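Local atomic coordinates of xylose isomerase-like TIM barrel domain-containing protein (Sinorhizobium meliloti, PDB entry 3JU2), a protein that is of unknown function but binds a zinc ion in a xylose isomerase-like TIM barrel. Residues A[61-66]-A[245-250]; A[141-146]-A[176-181]. One frame throughout, in Å; residues are numbered along the deposited sequence.

In the fold
Running from the N terminus, the chain lays down strand 8-11 and strand 35-37 before 61-66, on strand 61-69, the third of an eight-stranded parallel barrel. Contact 1 joins 61-66 to 245-250, on the eighth strand, and so closes a loop of 178 residues across the barrel interior, since strands 8-11 and 35-37 stand between the two in sheet order. Contact 2 is nested inside that loop: 141-146 and 176-181 lie at the C-terminal ends of the neighbouring strands 140-142 and 173-178, which helix 159-169 links. The centres of the two contacts lie about 12 Å apart, and both reach one zinc ion, which Glu143 and Asp178 of contact 2 share with Glu249 of contact 1.

Contact 1: A[61-66]-A[245-250]; sequences KLTGLC and AQEVEI. With ZN (zinc ion), chain D.
Thr63 points its hydroxyl at the carboxylate of Glu247, and the two side chains slide past each other in opposite directions across the interior of a TIM barrel. The strands that carry them are not sheet neighbours: strands 8-11 and 35-37 lie between them in the barrel order, and the closest pair of CA atoms, those of Thr63 and Ala245, is still 7.2 Å apart. Side chains must therefore span the gap. Thr63 OG1 donates to Glu247 OE1 at 2.8 Å, meeting that oxygen on its anti side but 31° out of the carboxylate plane. The torsion of Thr63 (chi1 49°) sets OG1 between the backbone N and the carbonyl carbon, while CG2, beside the backbone N, rests 3.9 Å from Ala245 CB. Glu247 reaches inward because CG is anti to its backbone N (chi1 174°) and the chain stays extended beyond it. Water 1 gives OE1 a second donor, at 2.8 Å from Glu247 OE1, and also bonds weakly to Thr63 O, so that it bridges the carboxylate to the backbone of 61-66. The other oxygen, OE2, accepts from Asn11, and Thr63 OG1 is also hydrogen-bonded to Ser9; strand 8-11 thus takes part in both ends of the polar link. Two bonds on OE1 and one on OE2 would restrict rotation of this buried carboxylate. Farther along the two segments the approach widens, with the CA atoms of Cys66 and Glu249 10.9 Å apart. Here Glu249, likewise extended, turns its carboxylate to the metal site that Glu143, Asp178 and His205 complete. Its OE1 binds the zinc ion at 2.1 Å, whereas OE2 faces Cys66, with Glu249 OE2 and Cys66 SG separated by 4.4 Å.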
ATOM      1  N   LYS A  61       0.889 -25.424  20.411  1.00 44.64           N
ATOM      2  CA  LYS A  61       0.117 -25.025  19.239  1.00 44.23           C
ATOM      3  C   LYS A  61       1.007 -24.162  18.337  1.00 44.38           C
ATOM      4  O   LYS A  61       1.634 -23.202  18.793  1.00 44.83           O
ATOM      5  CB  LYS A  61      -1.168 -24.283  19.658  1.00 46.40           C
ATOM      6  CG  LYS A  61      -1.870 -23.506  18.528  1.00 61.29           C
ATOM      7  CD  LYS A  61      -3.377 -23.754  18.464  1.00 69.81           C
ATOM      8  CE  LYS A  61      -3.687 -25.097  17.795  1.00 75.52           C
ATOM      9  NZ  LYS A  61      -5.078 -25.176  17.263  1.00 69.23           N
ATOM     10  N   LEU A  62       1.086 -24.533  17.068  1.00 43.17           N
ATOM     11  CA  LEU A  62       1.723 -23.692  16.071  1.00 44.05           C
ATOM     12  C   LEU A  62       0.649 -23.081  15.197  1.00 43.49           C
ATOM     13  O   LEU A  62      -0.015 -23.785  14.432  1.00 44.09           O
ATOM     14  CB  LEU A  62       2.740 -24.472  15.238  1.00 43.40           C
ATOM     15  CG  LEU A  62       4.188 -24.561  15.731  1.00 46.74           C
ATOM     16  CD1 LEU A  62       4.324 -25.293  17.060  1.00 45.44           C
ATOM     17  CD2 LEU A  62       5.002 -25.250  14.668  1.00 48.27           C
ATOM     18  N   THR A  63       0.474 -21.773  15.331  1.00 35.79           N
ATOM     19  CA  THR A  63      -0.561 -21.036  14.587  1.00 40.27           C
ATOM     20  C   THR A  63      -0.207 -20.885  13.089  1.00 44.77           C
ATOM     21  O   THR A  63      -1.053 -20.547  12.255  1.00 40.53           O
ATOM     22  CB  THR A  63      -0.870 -19.678  15.258  1.00 41.80           C
ATOM     23  OG1 THR A  63       0.349 -18.971  15.545  1.00 40.28           O
ATOM     24  CG2 THR A  63      -1.618 -19.899  16.569  1.00 40.28           C
ATOM     25  N   GLY A  64       1.047 -21.165  12.781  1.00 35.44           N
ATOM     26  CA  GLY A  64       1.590 -21.081  11.455  1.00 38.00           C
ATOM     27  C   GLY A  64       3.036 -21.511  11.423  1.00 33.45           C
ATOM     28  O   GLY A  64       3.696 -21.471  12.422  1.00 39.15           O
ATOM     29  N   LEU A  65       3.505 -21.927  10.262  1.00 33.37           N
ATOM     30  CA  LEU A  65       4.904 -21.933   9.923  1.00 34.53           C
ATOM     31  C   LEU A  65       5.238 -20.870   8.889  1.00 42.81           C
ATOM     32  O   LEU A  65       4.611 -20.803   7.878  1.00 34.91           O
ATOM     33  CB  LEU A  65       5.310 -23.299   9.396  1.00 36.89           C
ATOM     34  CG  LEU A  65       6.788 -23.509   9.091  1.00 36.46           C
ATOM     35  CD1 LEU A  65       7.621 -23.432  10.298  1.00 41.19           C
ATOM     36  CD2 LEU A  65       7.044 -24.759   8.387  1.00 38.50           C
ATOM     37  N   CYS A  66       6.214 -20.028   9.206  1.00 38.36           N
ATOM     38  CA  CYS A  66       6.712 -19.044   8.260  1.00 38.84           C
ATOM     39  C   CYS A  66       7.980 -19.562   7.602  1.00 43.05           C
ATOM     40  O   CYS A  66       8.787 -20.244   8.234  1.00 40.85           O
ATOM     41  CB  CYS A  66       6.991 -17.715   8.966  1.00 37.15           C
ATOM     42  SG  CYS A  66       5.535 -16.943   9.708  1.00 44.43           S
ATOM     43  N   ALA A 245      -6.186 -18.182  17.761  1.00 38.26           N
ATOM     44  CA  ALA A 245      -5.293 -17.321  18.524  1.00 39.27           C
ATOM     45  C   ALA A 245      -4.855 -16.121  17.696  1.00 37.16           C
ATOM     46  O   ALA A 245      -4.695 -16.242  16.479  1.00 43.96           O
ATOM     47  CB  ALA A 245      -4.070 -18.128  18.990  1.00 39.65           C
ATOM     48  N   GLN A 246      -4.698 -14.974  18.356  1.00 35.54           N
ATOM     49  CA  GLN A 246      -4.112 -13.799  17.732  1.00 28.70           C
ATOM     50  C   GLN A 246      -2.587 -13.916  17.837  1.00 40.76           C
ATOM     51  O   GLN A 246      -2.055 -14.046  18.938  1.00 35.61           O
ATOM     52  CB  GLN A 246      -4.560 -12.529  18.435  1.00 33.48           C
ATOM     53  CG  GLN A 246      -6.062 -12.277  18.333  1.00 34.66           C
ATOM     54  CD  GLN A 246      -6.477 -11.025  19.017  1.00 36.07           C
ATOM     55  OE1 GLN A 246      -5.938  -9.940  18.764  1.00 41.89           O
ATOM     56  NE2 GLN A 246      -7.468 -11.144  19.884  1.00 42.53           N
ATOM     57  N   GLU A 247      -1.907 -13.850  16.692  1.00 33.76           N
ATOM     58  CA  GLU A 247      -0.475 -14.095  16.596  1.00 39.13           C
ATOM     59  C   GLU A 247       0.321 -12.794  16.453  1.00 36.71           C
ATOM     60  O   GLU A 247       0.261 -12.109  15.426  1.00 29.95           O
ATOM     61  CB  GLU A 247      -0.200 -15.074  15.461  1.00 35.29           C
ATOM     62  CG  GLU A 247       1.274 -15.347  15.121  1.00 34.72           C
ATOM     63  CD  GLU A 247       1.444 -16.037  13.764  1.00 52.63           C
ATOM     64  OE1 GLU A 247       0.794 -17.094  13.531  1.00 56.92           O
ATOM     65  OE2 GLU A 247       2.238 -15.528  12.924  1.00 48.17           O
ATOM     66  N   VAL A 248       1.060 -12.450  17.504  1.00 34.92           N
ATOM     67  CA  VAL A 248       1.934 -11.280  17.490  1.00 34.21           C
ATOM     68  C   VAL A 248       3.151 -11.411  16.557  1.00 33.35           C
ATOM     69  O   VAL A 248       4.072 -12.211  16.805  1.00 31.51           O
ATOM     70  CB  VAL A 248       2.419 -10.907  18.903  1.00 38.15           C
ATOM     71  CG1 VAL A 248       3.229  -9.613  18.856  1.00 27.65           C
ATOM     72  CG2 VAL A 248       1.248 -10.706  19.825  1.00 34.17           C
ATOM     73  N   GLU A 249       3.162 -10.577  15.520  1.00 33.49           N
ATOM     74  CA  GLU A 249       4.284 -10.494  14.570  1.00 33.52           C
ATOM     75  C   GLU A 249       4.782  -9.052  14.402  1.00 34.55           C
ATOM     76  O   GLU A 249       4.168  -8.215  13.703  1.00 29.69           O
ATOM     77  CB  GLU A 249       3.894 -11.111  13.221  1.00 31.84           C
ATOM     78  CG  GLU A 249       5.069 -11.231  12.233  1.00 33.07           C
ATOM     79  CD  GLU A 249       4.639 -11.807  10.907  1.00 43.81           C
ATOM     80  OE1 GLU A 249       3.539 -11.441  10.459  1.00 43.42           O
ATOM     81  OE2 GLU A 249       5.379 -12.625  10.320  1.00 41.70           O
ATOM     82  N   ILE A 250       5.890  -8.749  15.073  1.00 31.50           N
ATOM     83  CA  ILE A 250       6.441  -7.402  15.104  1.00 33.99           C
ATOM     84  C   ILE A 250       7.871  -7.451  14.544  1.00 38.14           C
ATOM     85  O   ILE A 250       8.676  -8.232  15.030  1.00 35.44           O
ATOM     86  CB  ILE A 250       6.485  -6.845  16.559  1.00 36.00           C
ATOM     87  CG1 ILE A 250       5.057  -6.650  17.109  1.00 36.10           C
ATOM     88  CG2 ILE A 250       7.228  -5.512  16.597  1.00 30.45           C
ATOM     89  CD1 ILE A 250       5.021  -6.401  18.592  1.00 36.93           C
TER
HETATM   90 ZN    ZN D 285       1.873 -11.585   9.222  0.50 37.33          ZN
HETATM   91  O   HOH W   1       0.199 -17.801  10.917  1.00 40.88           O

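Contact 2: A[141-146]-A[176-181]; sequences AIEPLH and AIDVYH. With ZN (zinc ion), chain D.
Glu143 OE2 is gripped by two partners: it binds the zinc ion at 2.1 Å and is hydrogen-bonded to water 2 at 2.8 Å. Asp178 OD2 takes another place on the metal, 2.0 Å from the zinc ion. The two carboxylate planes are only 21° apart, and the cation between them would offset the repulsion expected where Glu143 OE2 and Asp178 OD2 come within 3.2 Å. Asp178 is the N-cap of helix 179-182, its OD1 accepting the capping bond from Tyr180 N from above the carboxylate plane. In second-shell His181, chi1 of -60° sets CG anti to the carbonyl carbon and turns the ring toward Glu143 and Leu145. Its ring meets Glu143 OE2 at the edge, and its NE2 is hydrogen-bonded to water 2. Leu145 covers one face, CG lying 3.8 Å from the His181 ring centroid and 19° off the ring normal, a CH-pi contact. Replacing His181 by an alanine would take the imidazole away, probably leaving water 2 without one partner and opening a gap beside Leu145. Between the backbones, Ala176 N donates to Ile142 O at 3.0 Å, and beyond this pair the segments are bridged by water 3, which donates to Pro144 O and Ala176 O and accepts from Asp178 N. Arg220 donates to Asp178 OD2, and His205 and Glu249 complete the metal site. Adjacent parallel strands of a beta-alpha-beta unit that bring ligands from their C-terminal ends to one metal are characteristic of the xylose isomerase-like TIM barrel.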
ATOM      1  N   ALA A 141      -1.965 -20.999   3.860  1.00 33.15           N
ATOM      2  CA  ALA A 141      -2.487 -19.673   4.158  1.00 30.93           C
ATOM      3  C   ALA A 141      -1.781 -18.620   3.312  1.00 38.47           C
ATOM      4  O   ALA A 141      -0.597 -18.319   3.528  1.00 36.34           O
ATOM      5  CB  ALA A 141      -2.383 -19.345   5.666  1.00 38.36           C
ATOM      6  N   ILE A 142      -2.496 -18.099   2.320  1.00 33.16           N
ATOM      7  CA  ILE A 142      -2.001 -16.963   1.545  1.00 36.61           C
ATOM      8  C   ILE A 142      -2.032 -15.749   2.456  1.00 30.50           C
ATOM      9  O   ILE A 142      -3.084 -15.378   2.979  1.00 33.18           O
ATOM     10  CB  ILE A 142      -2.877 -16.689   0.296  1.00 33.28           C
ATOM     11  CG1 ILE A 142      -2.866 -17.914  -0.638  1.00 32.18           C
ATOM     12  CG2 ILE A 142      -2.418 -15.404  -0.435  1.00 32.27           C
ATOM     13  CD1 ILE A 142      -3.854 -17.791  -1.775  1.00 40.50           C
ATOM     14  N   GLU A 143      -0.882 -15.120   2.652  1.00 30.73           N
ATOM     15  CA  GLU A 143      -0.867 -13.910   3.454  1.00 33.25           C
ATOM     16  C   GLU A 143      -0.762 -12.726   2.504  1.00 34.33           C
ATOM     17  O   GLU A 143       0.322 -12.496   1.937  1.00 32.54           O
ATOM     18  CB  GLU A 143       0.293 -13.925   4.458  1.00 32.44           C
ATOM     19  CG  GLU A 143       0.432 -12.615   5.206  1.00 35.09           C
ATOM     20  CD  GLU A 143       1.502 -12.660   6.289  1.00 48.81           C
ATOM     21  OE1 GLU A 143       2.476 -13.435   6.181  1.00 51.51           O
ATOM     22  OE2 GLU A 143       1.375 -11.884   7.239  1.00 47.24           O
ATOM     23  N   PRO A 144      -1.882 -11.993   2.296  1.00 34.62           N
ATOM     24  CA  PRO A 144      -1.729 -10.807   1.484  1.00 32.51           C
ATOM     25  C   PRO A 144      -0.780  -9.824   2.183  1.00 34.39           C
ATOM     26  O   PRO A 144      -0.870  -9.640   3.403  1.00 28.99           O
ATOM     27  CB  PRO A 144      -3.142 -10.229   1.421  1.00 31.11           C
ATOM     28  CG  PRO A 144      -3.882 -10.817   2.559  1.00 30.36           C
ATOM     29  CD  PRO A 144      -3.279 -12.161   2.772  1.00 26.95           C
ATOM     30  N   LEU A 145       0.154  -9.270   1.418  1.00 29.28           N
ATOM     31  CA  LEU A 145       1.128  -8.315   1.961  1.00 28.72           C
ATOM     32  C   LEU A 145       0.774  -6.900   1.599  1.00 26.32           C
ATOM     33  O   LEU A 145       0.170  -6.624   0.552  1.00 25.35           O
ATOM     34  CB  LEU A 145       2.554  -8.640   1.503  1.00 29.71           C
ATOM     35  CG  LEU A 145       3.456  -9.272   2.572  1.00 33.57           C
ATOM     36  CD1 LEU A 145       2.989 -10.645   3.030  1.00 37.47           C
ATOM     37  CD2 LEU A 145       4.920  -9.354   2.064  1.00 29.02           C
ATOM     38  N   HIS A 146       1.141  -5.979   2.481  1.00 24.92           N
ATOM     39  CA  HIS A 146       0.971  -4.569   2.206  1.00 24.91           C
ATOM     40  C   HIS A 146       1.401  -4.213   0.760  1.00 26.23           C
ATOM     41  O   HIS A 146       2.441  -4.691   0.278  1.00 25.51           O
ATOM     42  CB  HIS A 146       1.803  -3.730   3.184  1.00 24.47           C
ATOM     43  CG  HIS A 146       1.337  -2.320   3.273  1.00 24.17           C
ATOM     44  ND1 HIS A 146       1.547  -1.402   2.266  1.00 25.78           N
ATOM     45  CD2 HIS A 146       0.625  -1.675   4.232  1.00 22.43           C
ATOM     46  CE1 HIS A 146       0.998  -0.247   2.610  1.00 25.55           C
ATOM     47  NE2 HIS A 146       0.453  -0.382   3.807  1.00 25.55           N
ATOM     48  N   ALA A 176      -4.145 -15.911   5.708  1.00 28.90           N
ATOM     49  CA  ALA A 176      -3.624 -15.373   6.961  1.00 27.79           C
ATOM     50  C   ALA A 176      -3.882 -13.871   6.909  1.00 30.14           C
ATOM     51  O   ALA A 176      -3.375 -13.191   6.015  1.00 32.11           O
ATOM     52  CB  ALA A 176      -2.117 -15.654   7.098  1.00 31.79           C
ATOM     53  N   ILE A 177      -4.718 -13.374   7.813  1.00 26.38           N
ATOM     54  CA  ILE A 177      -5.041 -11.970   7.856  1.00 27.41           C
ATOM     55  C   ILE A 177      -4.110 -11.271   8.852  1.00 34.04           C
ATOM     56  O   ILE A 177      -4.270 -11.421  10.063  1.00 30.72           O
ATOM     57  CB  ILE A 177      -6.527 -11.712   8.243  1.00 25.34           C
ATOM     58  CG1 ILE A 177      -7.469 -12.444   7.271  1.00 34.94           C
ATOM     59  CG2 ILE A 177      -6.825 -10.202   8.318  1.00 28.99           C
ATOM     60  CD1 ILE A 177      -8.931 -12.380   7.681  1.00 35.13           C
ATOM     61  N   ASP A 178      -3.144 -10.520   8.322  1.00 31.02           N
ATOM     62  CA  ASP A 178      -2.225  -9.700   9.149  1.00 27.77           C
ATOM     63  C   ASP A 178      -2.669  -8.254   9.103  1.00 28.58           C
ATOM     64  O   ASP A 178      -2.700  -7.619   8.027  1.00 27.81           O
ATOM     65  CB  ASP A 178      -0.783  -9.856   8.636  1.00 29.39           C
ATOM     66  CG  ASP A 178       0.296  -9.176   9.556  1.00 31.39           C
ATOM     67  OD1 ASP A 178       0.043  -8.200  10.285  1.00 31.81           O
ATOM     68  OD2 ASP A 178       1.438  -9.679   9.552  1.00 33.73           O
ATOM     69  N   VAL A 179      -2.996  -7.694  10.265  1.00 26.88           N
ATOM     70  CA  VAL A 179      -3.475  -6.313  10.342  1.00 29.29           C
ATOM     71  C   VAL A 179      -2.520  -5.285   9.693  1.00 28.67           C
ATOM     72  O   VAL A 179      -2.977  -4.282   9.152  1.00 24.53           O
ATOM     73  CB  VAL A 179      -3.841  -5.891  11.801  1.00 28.85           C
ATOM     74  CG1 VAL A 179      -4.922  -6.831  12.384  1.00 30.64           C
ATOM     75  CG2 VAL A 179      -2.578  -5.816  12.734  1.00 28.25           C
ATOM     76  N   TYR A 180      -1.207  -5.555   9.727  1.00 27.11           N
ATOM     77  CA  TYR A 180      -0.211  -4.639   9.154  1.00 29.65           C
ATOM     78  C   TYR A 180      -0.431  -4.520   7.647  1.00 25.49           C
ATOM     79  O   TYR A 180      -0.341  -3.432   7.085  1.00 26.10           O
ATOM     80  CB  TYR A 180       1.215  -5.122   9.421  1.00 26.62           C
ATOM     81  CG  TYR A 180       2.227  -4.003   9.353  1.00 33.08           C
ATOM     82  CD1 TYR A 180       2.292  -3.056  10.372  1.00 28.80           C
ATOM     83  CD2 TYR A 180       3.113  -3.888   8.269  1.00 25.89           C
ATOM     84  CE1 TYR A 180       3.216  -1.999  10.317  1.00 27.54           C
ATOM     85  CE2 TYR A 180       4.068  -2.847   8.210  1.00 26.69           C
ATOM     86  CZ  TYR A 180       4.111  -1.914   9.247  1.00 26.94           C
ATOM     87  OH  TYR A 180       5.020  -0.886   9.210  1.00 30.38           O
ATOM     88  N   HIS A 181      -0.751  -5.650   7.037  1.00 24.22           N
ATOM     89  CA  HIS A 181      -0.921  -5.729   5.594  1.00 29.37           C
ATOM     90  C   HIS A 181      -2.271  -5.241   5.058  1.00 29.66           C
ATOM     91  O   HIS A 181      -2.343  -4.792   3.920  1.00 26.85           O
ATOM     92  CB  HIS A 181      -0.629  -7.157   5.160  1.00 25.40           C
ATOM     93  CG  HIS A 181       0.760  -7.604   5.495  1.00 32.04           C
ATOM     94  ND1 HIS A 181       1.861  -6.775   5.372  1.00 27.31           N
ATOM     95  CD2 HIS A 181       1.231  -8.796   5.927  1.00 31.17           C
ATOM     96  CE1 HIS A 181       2.948  -7.443   5.726  1.00 31.53           C
ATOM     97  NE2 HIS A 181       2.589  -8.668   6.067  1.00 28.75           N
TER
HETATM   98 ZN    ZN D 285       1.873 -11.585   9.222  0.50 37.33          ZN
HETATM   99  O   HOH W   2       3.953 -10.776   7.510  1.00 43.63           O
HETATM  100  O   HOH W   3      -2.500 -10.398   5.569  1.00 29.04           O